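Local coordinates for protein alpha-glucosidase (PDB 5HQA) that hydrolyses alpha-glucosidic bonds as a calcium-binding, chloride-activated glycoside hydrolase of family 97, here with acarbose bound in its active site, at residues R148-Y153 / V390-N395; G394-I399 / E408-Q413. One frame throughout, in Å; residues are numbered along the deposited sequence.

Contact 1. Residues R148-Y153 / V390-N395; sequences RGWNRY and VADGGN. With AC1 (4,6-dideoxy-4-{[(1S,4R,5S,6S)-4,5,6-trihydroxy-3-(hydroxymethyl)cyclohex-2-en-1-yl]amino}-alpha-D-glucopyranose), chain B.
The side chain of Arg152 starts beside its own backbone N (chi1 -56°) and bends at chi3 (-44°), a fold that carries the guanidinium up to the backbone of Ala391, while the indole of Trp150, set between backbone N and carbonyl carbon, lies next to Asp392. Arg152 NH1 donates to Ala391 O over 2.9 Å, the donor standing well above the carbonyl plane and the N-H bent at 139°. On the other nitrogen, Arg152 NH2 reaches O2 of the acarbose unit AC1, a long (3.3 Å) but nearly straight bond in the guanidinium plane; its stronger partner is the calcium ligand Glu154, with which it forms a salt bridge. Carboxylate, amide and guanidinium share one water, which accepts from Arg152 NH1 and donates to Asp392 OD1 (2.8 Å) and, over a longer distance, to Asn151 OD1; it links two opposite charges that do not touch. Asp392 OD1 lies at the edge of the Trp150 ring, 3.6 Å from CE3, and the ring and carboxylate planes are steeply inclined. The two backbones join through Gly393 N to Trp150 O at 2.8 Å, nearly linear at the hydrogen. Gly393 has to be without a side chain here, because a CB would run into Gly149 O. Val390 packs CG2 against AC1 C7B at 3.5 Å, adding an apolar wall to the pocket. Each segment contains a beta turn, type I from Gly149 to Arg152 and type II from Asp392 to Asn395. The first loop connects strands 141-144 and 158-161 of the N-terminal region; the second leaves strand 384-388 of the parallel barrel sheet and leads to strand 396-399.

Contact 2. Residues G394-I399 / E408-Q413; sequences GNIKRI and EWHDGQ
A short antiparallel pairing, backed by a salt bridge and two CH-pi contacts, joins 394-399 to 408-413 where a two-stranded hairpin (396-399 with 405-408) meets the loop before helix 413-428. Ile396 and Glu408 form a hydrogen-bonded pair: Glu408 N donates to Ile396 O at 2.9 Å, and the return bond from Ile396 N to Glu408 O is weak. Further out along the hairpin, Arg398 extends from CG to NE and lays NE against Glu408 OE2 at 2.7 Å. This oxygen lies in the guanidinium plane and is approached on its anti side; NH1 adds a weak second bond. Glu408 is bent at chi2 (-71°) to meet it, and its OE1 is held by Ser213 N. A leucine in place of Arg398 would probably leave the Glu408 carboxylate without its charged mate and would forfeit the cation-pi contact with Phe414. At the base, Gly394 CA sits over the six-membered ring of Trp409, 3.7 Å from its centroid. Ile396 CD1 lies over one face of the His410 imidazole, displaced toward its rim, 3.6 Å from the ring centroid. One water, at the edge of that ring, accepts from Gly394 N and His410 N and also bonds ND1, while NE2 donates to Tyr389 O. The whole forms a beta-hairpin excursion between strand 384-388 and helix 413-428, within a beta-alpha connection of the TIM-barrel domain.

Contacts 1 and 2 lie with their centres about 9 Å apart and share Gly394 and Asn395, where the loop from strand 384-388 enters the hairpin. His410 of contact 2 meets both sides of contact 1: its CE1 is 3.3 Å from Arg152 CD and 3.5 Å from Ala391 O. Trp409 does likewise, with CH2 3.6 Å from Arg148 O and CZ3 3.7 Å from Gly393 C. Contact 1 supplies pocket residues, whereas contact 2 stands behind it: between nearest atoms, the His410 side chain is about 8 Å from AC1 and about 9 Å from the calcium ion, against about 5 Å from the Arg152 side chain to that metal. His410 is thus a second-shell residue packed behind Arg152.

Contact 1. Residues R148-Y153 / V390-N395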
ATOM      1  N   ARG A 148      -7.555 -13.156   7.770  1.00  9.54           N
ATOM      2  CA  ARG A 148      -7.506 -13.799   9.081  1.00 10.37           C
ATOM      3  C   ARG A 148      -6.541 -14.978   9.114  1.00 10.37           C
ATOM      4  O   ARG A 148      -6.665 -15.858   9.974  1.00 11.09           O
ATOM      5  CB  ARG A 148      -8.903 -14.248   9.541  1.00  9.12           C
ATOM      6  CG  ARG A 148      -9.940 -13.110   9.572  1.00 11.66           C
ATOM      7  CD  ARG A 148      -9.908 -12.288  10.881  1.00 11.56           C
ATOM      8  NE  ARG A 148     -10.551 -10.995  10.659  1.00 10.89           N
ATOM      9  CZ  ARG A 148     -11.870 -10.819  10.583  1.00 13.64           C
ATOM     10  NH1 ARG A 148     -12.693 -11.853  10.750  1.00 12.62           N
ATOM     11  NH2 ARG A 148     -12.371  -9.610  10.340  1.00  9.78           N
ATOM     12  N   GLY A 149      -5.576 -15.018   8.187  1.00  8.59           N
ATOM     13  CA  GLY A 149      -4.612 -16.095   8.158  1.00  8.59           C
ATOM     14  C   GLY A 149      -3.412 -15.793   9.016  1.00 12.20           C
ATOM     15  O   GLY A 149      -3.215 -14.670   9.475  1.00 12.20           O
ATOM     16  N   TRP A 150      -2.587 -16.818   9.226  1.00  8.73           N
ATOM     17  CA  TRP A 150      -1.456 -16.644  10.128  1.00 10.18           C
ATOM     18  C   TRP A 150      -0.429 -15.658   9.582  1.00 11.49           C
ATOM     19  O   TRP A 150       0.326 -15.073  10.374  1.00 12.11           O
ATOM     20  CB  TRP A 150      -0.784 -17.991  10.415  1.00 11.13           C
ATOM     21  CG  TRP A 150       0.006 -18.519   9.265  1.00 13.32           C
ATOM     22  CD1 TRP A 150      -0.462 -19.256   8.214  1.00 13.97           C
ATOM     23  CD2 TRP A 150       1.408 -18.345   9.041  1.00 15.39           C
ATOM     24  NE1 TRP A 150       0.564 -19.551   7.349  1.00 17.43           N
ATOM     25  CE2 TRP A 150       1.723 -19.000   7.832  1.00 16.56           C
ATOM     26  CE3 TRP A 150       2.423 -17.697   9.739  1.00 20.98           C
ATOM     27  CZ2 TRP A 150       3.007 -19.032   7.315  1.00 24.32           C
ATOM     28  CZ3 TRP A 150       3.710 -17.726   9.217  1.00 30.38           C
ATOM     29  CH2 TRP A 150       3.987 -18.387   8.017  1.00 30.27           C
ATOM     30  N   ASN A 151      -0.401 -15.429   8.262  1.00 10.22           N
ATOM     31  CA  ASN A 151       0.603 -14.538   7.688  1.00 10.25           C
ATOM     32  C   ASN A 151       0.050 -13.182   7.257  1.00 11.71           C
ATOM     33  O   ASN A 151       0.684 -12.505   6.443  1.00 11.71           O
ATOM     34  CB  ASN A 151       1.328 -15.199   6.510  1.00 12.73           C
ATOM     35  CG  ASN A 151       2.827 -14.926   6.542  1.00 22.58           C
ATOM     36  OD1 ASN A 151       3.418 -14.842   7.619  1.00 27.75           O
ATOM     37  ND2 ASN A 151       3.440 -14.760   5.377  1.00 20.40           N
ATOM     38  N   ARG A 152      -1.095 -12.759   7.800  1.00 10.61           N
ATOM     39  CA  ARG A 152      -1.564 -11.354   7.694  1.00  9.83           C
ATOM     40  C   ARG A 152      -1.818 -11.031   6.221  1.00 11.03           C
ATOM     41  O   ARG A 152      -2.596 -11.741   5.563  1.00 10.40           O
ATOM     42  CB  ARG A 152      -0.557 -10.432   8.391  1.00  9.65           C
ATOM     43  CG  ARG A 152      -0.253 -10.745   9.873  1.00 13.70           C
ATOM     44  CD  ARG A 152       0.935  -9.889  10.364  1.00 14.97           C
ATOM     45  NE  ARG A 152       1.970  -9.911   9.343  1.00 20.65           N
ATOM     46  CZ  ARG A 152       2.905 -10.839   9.248  1.00 19.57           C
ATOM     47  NH1 ARG A 152       2.986 -11.800  10.150  1.00 18.39           N
ATOM     48  NH2 ARG A 152       3.772 -10.793   8.253  1.00 28.44           N
ATOM     49  N   TYR A 153      -1.214  -9.975   5.666  1.00 10.89           N
ATOM     50  CA  TYR A 153      -1.384  -9.639   4.259  1.00  9.54           C
ATOM     51  C   TYR A 153      -0.350 -10.307   3.366  1.00 10.29           C
ATOM     52  O   TYR A 153      -0.414 -10.143   2.141  1.00 11.31           O
ATOM     53  CB  TYR A 153      -1.295  -8.120   4.041  1.00  8.20           C
ATOM     54  CG  TYR A 153      -2.283  -7.274   4.815  1.00  9.46           C
ATOM     55  CD1 TYR A 153      -3.657  -7.372   4.582  1.00 10.98           C
ATOM     56  CD2 TYR A 153      -1.837  -6.334   5.743  1.00 11.08           C
ATOM     57  CE1 TYR A 153      -4.568  -6.571   5.286  1.00 10.12           C
ATOM     58  CE2 TYR A 153      -2.728  -5.532   6.446  1.00 11.61           C
ATOM     59  CZ  TYR A 153      -4.090  -5.658   6.214  1.00 11.00           C
ATOM     60  OH  TYR A 153      -4.961  -4.859   6.922  1.00 11.05           O
ATOM     61  N   VAL A 390       6.313  -7.895  13.686  1.00 11.17           N
ATOM     62  CA  VAL A 390       6.361  -9.298  13.269  1.00 11.38           C
ATOM     63  C   VAL A 390       5.722 -10.174  14.348  1.00 13.84           C
ATOM     64  O   VAL A 390       6.248 -10.313  15.454  1.00 12.40           O
ATOM     65  CB  VAL A 390       7.793  -9.751  12.962  1.00 13.76           C
ATOM     66  CG1 VAL A 390       7.815 -11.256  12.675  1.00 13.37           C
ATOM     67  CG2 VAL A 390       8.319  -8.993  11.761  1.00 12.63           C
ATOM     68  N   ALA A 391       4.580 -10.770  14.017  1.00 13.19           N
ATOM     69  CA  ALA A 391       3.881 -11.758  14.827  1.00 12.67           C
ATOM     70  C   ALA A 391       2.808 -12.371  13.938  1.00 11.34           C
ATOM     71  O   ALA A 391       2.344 -11.732  12.987  1.00 10.51           O
ATOM     72  CB  ALA A 391       3.248 -11.137  16.084  1.00 11.04           C
ATOM     73  N   ASP A 392       2.422 -13.605  14.249  1.00 11.29           N
ATOM     74  CA  ASP A 392       1.381 -14.254  13.462  1.00 10.17           C
ATOM     75  C   ASP A 392       0.066 -13.489  13.574  1.00 11.90           C
ATOM     76  O   ASP A 392      -0.154 -12.708  14.508  1.00 13.34           O
ATOM     77  CB  ASP A 392       1.167 -15.690  13.929  1.00 11.74           C
ATOM     78  CG  ASP A 392       2.288 -16.625  13.499  1.00 20.48           C
ATOM     79  OD1 ASP A 392       3.282 -16.158  12.877  1.00 18.77           O
ATOM     80  OD2 ASP A 392       2.167 -17.835  13.799  1.00 18.10           O
ATOM     81  N   GLY A 393      -0.813 -13.726  12.599  1.00 10.19           N
ATOM     82  CA  GLY A 393      -2.158 -13.168  12.627  1.00  9.52           C
ATOM     83  C   GLY A 393      -2.829 -13.353  13.981  1.00 11.26           C
ATOM     84  O   GLY A 393      -2.785 -14.444  14.556  1.00 11.72           O
ATOM     85  N   GLY A 394      -3.421 -12.289  14.516  1.00 11.19           N
ATOM     86  CA  GLY A 394      -4.083 -12.362  15.805  1.00 10.62           C
ATOM     87  C   GLY A 394      -3.168 -12.411  17.010  1.00 13.70           C
ATOM     88  O   GLY A 394      -3.659 -12.624  18.123  1.00 14.13           O
ATOM     89  N   ASN A 395      -1.855 -12.210  16.842  1.00 12.18           N
ATOM     90  CA  ASN A 395      -0.917 -12.378  17.953  1.00 12.31           C
ATOM     91  C   ASN A 395      -0.096 -11.123  18.246  1.00 13.19           C
ATOM     92  O   ASN A 395       1.006 -11.212  18.796  1.00 14.36           O
ATOM     93  CB  ASN A 395      -0.002 -13.574  17.703  1.00 14.20           C
ATOM     94  CG  ASN A 395      -0.689 -14.876  18.010  1.00 26.40           C
ATOM     95  OD1 ASN A 395      -0.690 -15.323  19.149  1.00 31.10           O
ATOM     96  ND2 ASN A 395      -1.328 -15.468  17.006  1.00 30.58           N
TER
HETATM   97  C1  AC1 B   3       8.446 -13.309   9.149  1.00 28.84           C
HETATM   98  O2  AC1 B   3       6.251 -12.902   8.282  1.00 22.59           O
HETATM   99  C2  AC1 B   3       7.420 -12.242   8.798  1.00 22.81           C
HETATM  100  C4A AC1 B   3      12.631  -6.754   8.234  1.00 15.05           C
HETATM  101  C3  AC1 B   3       7.970 -11.243   7.814  1.00 17.22           C
HETATM  102  O3  AC1 B   3       6.954 -10.293   7.446  1.00 15.78           O
HETATM  103  C4  AC1 B   3       9.182 -10.568   8.397  1.00 15.63           C
HETATM  104  N4A AC1 B   3       9.623  -9.364   7.624  1.00 14.18           N
HETATM  105  C5  AC1 B   3      10.199 -11.697   8.340  1.00 23.06           C
HETATM  106  O5  AC1 B   3       9.809 -12.714   9.354  1.00 25.95           O
HETATM  107  C6  AC1 B   3      11.615 -11.285   8.597  1.00 22.42           C
HETATM  108  C1B AC1 B   3       9.876  -8.134   8.457  1.00 19.62           C
HETATM  109  C2B AC1 B   3      10.274  -6.849   7.469  1.00 19.86           C
HETATM  110  O2B AC1 B   3       9.289  -6.778   6.439  1.00 13.05           O
HETATM  111  C3B AC1 B   3      11.591  -6.960   6.990  1.00 18.63           C
HETATM  112  O3B AC1 B   3      11.917  -5.967   5.986  1.00 17.17           O
HETATM  113  O4  AC1 B   3      13.957  -6.992   7.804  1.00 14.28           O
HETATM  114  C5B AC1 B   3      12.334  -7.602   9.365  1.00 14.41           C
HETATM  115  C7B AC1 B   3      10.865  -8.294   9.470  1.00 14.01           C
HETATM  116  C6B AC1 B   3      13.120  -7.342  10.661  1.00 15.74           C
HETATM  117  O6B AC1 B   3      12.628  -6.168  11.227  1.00 22.24           O
HETATM  118  O   HOH W   1       4.222 -14.503  10.793  1.00 30.91           O

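Contact 2. Residues G394-I399 / E408-Q413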
ATOM      1  N   GLY A 394      -3.421 -12.289  14.516  1.00 11.19           N
ATOM      2  CA  GLY A 394      -4.083 -12.362  15.805  1.00 10.62           C
ATOM      3  C   GLY A 394      -3.168 -12.411  17.010  1.00 13.70           C
ATOM      4  O   GLY A 394      -3.659 -12.624  18.123  1.00 14.13           O
ATOM      5  N   ASN A 395      -1.855 -12.210  16.842  1.00 12.18           N
ATOM      6  CA  ASN A 395      -0.917 -12.378  17.953  1.00 12.31           C
ATOM      7  C   ASN A 395      -0.096 -11.123  18.246  1.00 13.19           C
ATOM      8  O   ASN A 395       1.006 -11.212  18.796  1.00 14.36           O
ATOM      9  CB  ASN A 395      -0.002 -13.574  17.703  1.00 14.20           C
ATOM     10  CG  ASN A 395      -0.689 -14.876  18.010  1.00 26.40           C
ATOM     11  OD1 ASN A 395      -0.690 -15.323  19.149  1.00 31.10           O
ATOM     12  ND2 ASN A 395      -1.328 -15.468  17.006  1.00 30.58           N
ATOM     13  N   ILE A 396      -0.619  -9.943  17.907  1.00 12.96           N
ATOM     14  CA  ILE A 396      -0.139  -8.735  18.564  1.00 12.72           C
ATOM     15  C   ILE A 396      -0.267  -8.936  20.070  1.00 11.79           C
ATOM     16  O   ILE A 396      -1.283  -9.442  20.558  1.00 12.87           O
ATOM     17  CB  ILE A 396      -0.949  -7.509  18.098  1.00 11.40           C
ATOM     18  CG1 ILE A 396      -0.631  -7.154  16.639  1.00 13.11           C
ATOM     19  CG2 ILE A 396      -0.707  -6.309  19.032  1.00 11.61           C
ATOM     20  CD1 ILE A 396       0.766  -6.572  16.434  1.00 11.91           C
ATOM     21  N   LYS A 397       0.762  -8.553  20.815  1.00 11.27           N
ATOM     22  CA  LYS A 397       0.735  -8.638  22.269  1.00 12.21           C
ATOM     23  C   LYS A 397       0.623  -7.237  22.854  1.00 16.39           C
ATOM     24  O   LYS A 397       1.449  -6.364  22.552  1.00 17.00           O
ATOM     25  CB  LYS A 397       1.987  -9.334  22.797  1.00 14.37           C
ATOM     26  CG  LYS A 397       2.056  -9.417  24.318  1.00 18.40           C
ATOM     27  CD  LYS A 397       3.357 -10.095  24.743  1.00 21.53           C
ATOM     28  CE  LYS A 397       3.517 -10.099  26.239  1.00 27.18           C
ATOM     29  NZ  LYS A 397       4.720 -10.871  26.645  1.00 30.94           N
ATOM     30  N   ARG A 398      -0.399  -7.019  23.684  1.00 14.40           N
ATOM     31  CA  ARG A 398      -0.490  -5.812  24.497  1.00 14.08           C
ATOM     32  C   ARG A 398      -0.663  -6.210  25.955  1.00 16.90           C
ATOM     33  O   ARG A 398      -1.106  -7.315  26.273  1.00 16.33           O
ATOM     34  CB  ARG A 398      -1.647  -4.904  24.062  1.00 15.73           C
ATOM     35  CG  ARG A 398      -3.018  -5.476  24.367  1.00 18.25           C
ATOM     36  CD  ARG A 398      -4.130  -4.552  23.886  1.00 16.54           C
ATOM     37  NE  ARG A 398      -5.443  -5.113  24.182  1.00 18.23           N
ATOM     38  CZ  ARG A 398      -6.186  -4.761  25.229  1.00 23.09           C
ATOM     39  NH1 ARG A 398      -7.368  -5.332  25.418  1.00 24.35           N
ATOM     40  NH2 ARG A 398      -5.749  -3.834  26.076  1.00 22.78           N
ATOM     41  N   ILE A 399      -0.282  -5.295  26.842  1.00 18.55           N
ATOM     42  CA  ILE A 399      -0.484  -5.448  28.277  1.00 17.60           C
ATOM     43  C   ILE A 399      -1.600  -4.493  28.665  1.00 18.62           C
ATOM     44  O   ILE A 399      -1.487  -3.282  28.434  1.00 18.19           O
ATOM     45  CB  ILE A 399       0.798  -5.150  29.066  1.00 17.58           C
ATOM     46  CG1 ILE A 399       1.958  -6.004  28.554  1.00 19.13           C
ATOM     47  CG2 ILE A 399       0.571  -5.400  30.539  1.00 18.15           C
ATOM     48  CD1 ILE A 399       1.755  -7.489  28.739  1.00 19.43           C
ATOM     49  N   GLU A 408      -4.110  -9.438  20.114  1.00 12.58           N
ATOM     50  CA  GLU A 408      -4.966  -8.658  19.234  1.00 12.51           C
ATOM     51  C   GLU A 408      -4.554  -8.894  17.786  1.00 12.46           C
ATOM     52  O   GLU A 408      -3.468  -9.405  17.498  1.00 12.43           O
ATOM     53  CB  GLU A 408      -4.893  -7.158  19.566  1.00 11.12           C
ATOM     54  CG  GLU A 408      -5.158  -6.824  21.032  1.00 12.61           C
ATOM     55  CD  GLU A 408      -6.618  -7.000  21.463  1.00 18.16           C
ATOM     56  OE1 GLU A 408      -7.492  -7.261  20.604  1.00 17.49           O
ATOM     57  OE2 GLU A 408      -6.892  -6.867  22.681  1.00 20.42           O
ATOM     58  N   TRP A 409      -5.438  -8.493  16.875  1.00 10.91           N
ATOM     59  CA  TRP A 409      -5.167  -8.500  15.447  1.00  9.44           C
ATOM     60  C   TRP A 409      -4.456  -7.222  15.021  1.00  9.93           C
ATOM     61  O   TRP A 409      -4.691  -6.143  15.578  1.00 11.67           O
ATOM     62  CB  TRP A 409      -6.470  -8.622  14.664  1.00  9.30           C
ATOM     63  CG  TRP A 409      -7.130  -9.955  14.800  1.00 11.84           C
ATOM     64  CD1 TRP A 409      -8.073 -10.314  15.715  1.00 15.55           C
ATOM     65  CD2 TRP A 409      -6.896 -11.113  13.985  1.00 12.91           C
ATOM     66  NE1 TRP A 409      -8.440 -11.631  15.528  1.00 15.26           N
ATOM     67  CE2 TRP A 409      -7.730 -12.145  14.473  1.00 15.19           C
ATOM     68  CE3 TRP A 409      -6.068 -11.376  12.880  1.00 11.84           C
ATOM     69  CZ2 TRP A 409      -7.759 -13.424  13.899  1.00 12.63           C
ATOM     70  CZ3 TRP A 409      -6.084 -12.656  12.319  1.00  9.43           C
ATOM     71  CH2 TRP A 409      -6.923 -13.661  12.834  1.00 10.48           C
ATOM     72  N   HIS A 410      -3.603  -7.347  13.995  1.00  9.90           N
ATOM     73  CA  HIS A 410      -2.973  -6.165  13.408  1.00  9.11           C
ATOM     74  C   HIS A 410      -3.992  -5.192  12.845  1.00 10.79           C
ATOM     75  O   HIS A 410      -3.681  -4.009  12.707  1.00 12.45           O
ATOM     76  CB  HIS A 410      -2.017  -6.547  12.274  1.00  9.80           C
ATOM     77  CG  HIS A 410      -0.766  -7.235  12.727  1.00 12.82           C
ATOM     78  ND1 HIS A 410      -0.758  -8.527  13.208  1.00 11.79           N
ATOM     79  CD2 HIS A 410       0.525  -6.817  12.742  1.00 12.05           C
ATOM     80  CE1 HIS A 410       0.483  -8.869  13.518  1.00 13.06           C
ATOM     81  NE2 HIS A 410       1.280  -7.849  13.242  1.00 11.11           N
ATOM     82  N   ASP A 411      -5.190  -5.659  12.488  1.00 10.35           N
ATOM     83  CA  ASP A 411      -6.147  -4.802  11.794  1.00  9.71           C
ATOM     84  C   ASP A 411      -7.436  -4.581  12.592  1.00 12.14           C
ATOM     85  O   ASP A 411      -8.452  -4.159  12.028  1.00 11.81           O
ATOM     86  CB  ASP A 411      -6.437  -5.345  10.385  1.00  9.70           C
ATOM     87  CG  ASP A 411      -6.925  -6.794  10.364  1.00 14.27           C
ATOM     88  OD1 ASP A 411      -6.404  -7.642  11.127  1.00 15.00           O
ATOM     89  OD2 ASP A 411      -7.816  -7.098   9.530  1.00 14.83           O
ATOM     90  N   GLY A 412      -7.411  -4.818  13.908  1.00  9.41           N
ATOM     91  CA  GLY A 412      -8.525  -4.413  14.741  1.00  9.70           C
ATOM     92  C   GLY A 412      -8.468  -2.929  15.106  1.00 11.97           C
ATOM     93  O   GLY A 412      -7.496  -2.224  14.828  1.00 10.30           O
ATOM     94  N   GLN A 413      -9.548  -2.454  15.741  1.00 10.77           N
ATOM     95  CA  GLN A 413      -9.598  -1.060  16.185  1.00 10.60           C
ATOM     96  C   GLN A 413      -8.414  -0.709  17.085  1.00 13.46           C
ATOM     97  O   GLN A 413      -7.835   0.379  16.966  1.00 12.35           O
ATOM     98  CB  GLN A 413     -10.916  -0.792  16.915  1.00 11.88           C
ATOM     99  CG  GLN A 413     -11.036   0.606  17.514  1.00 11.53           C
ATOM    100  CD  GLN A 413     -12.326   0.780  18.290  1.00 13.78           C
ATOM    101  OE1 GLN A 413     -12.872  -0.183  18.831  1.00 14.56           O
ATOM    102  NE2 GLN A 413     -12.828   2.008  18.342  1.00 12.66           N
TER
HETATM  103  O   HOH W   2      -3.075  -9.920  12.948  1.00  9.95           O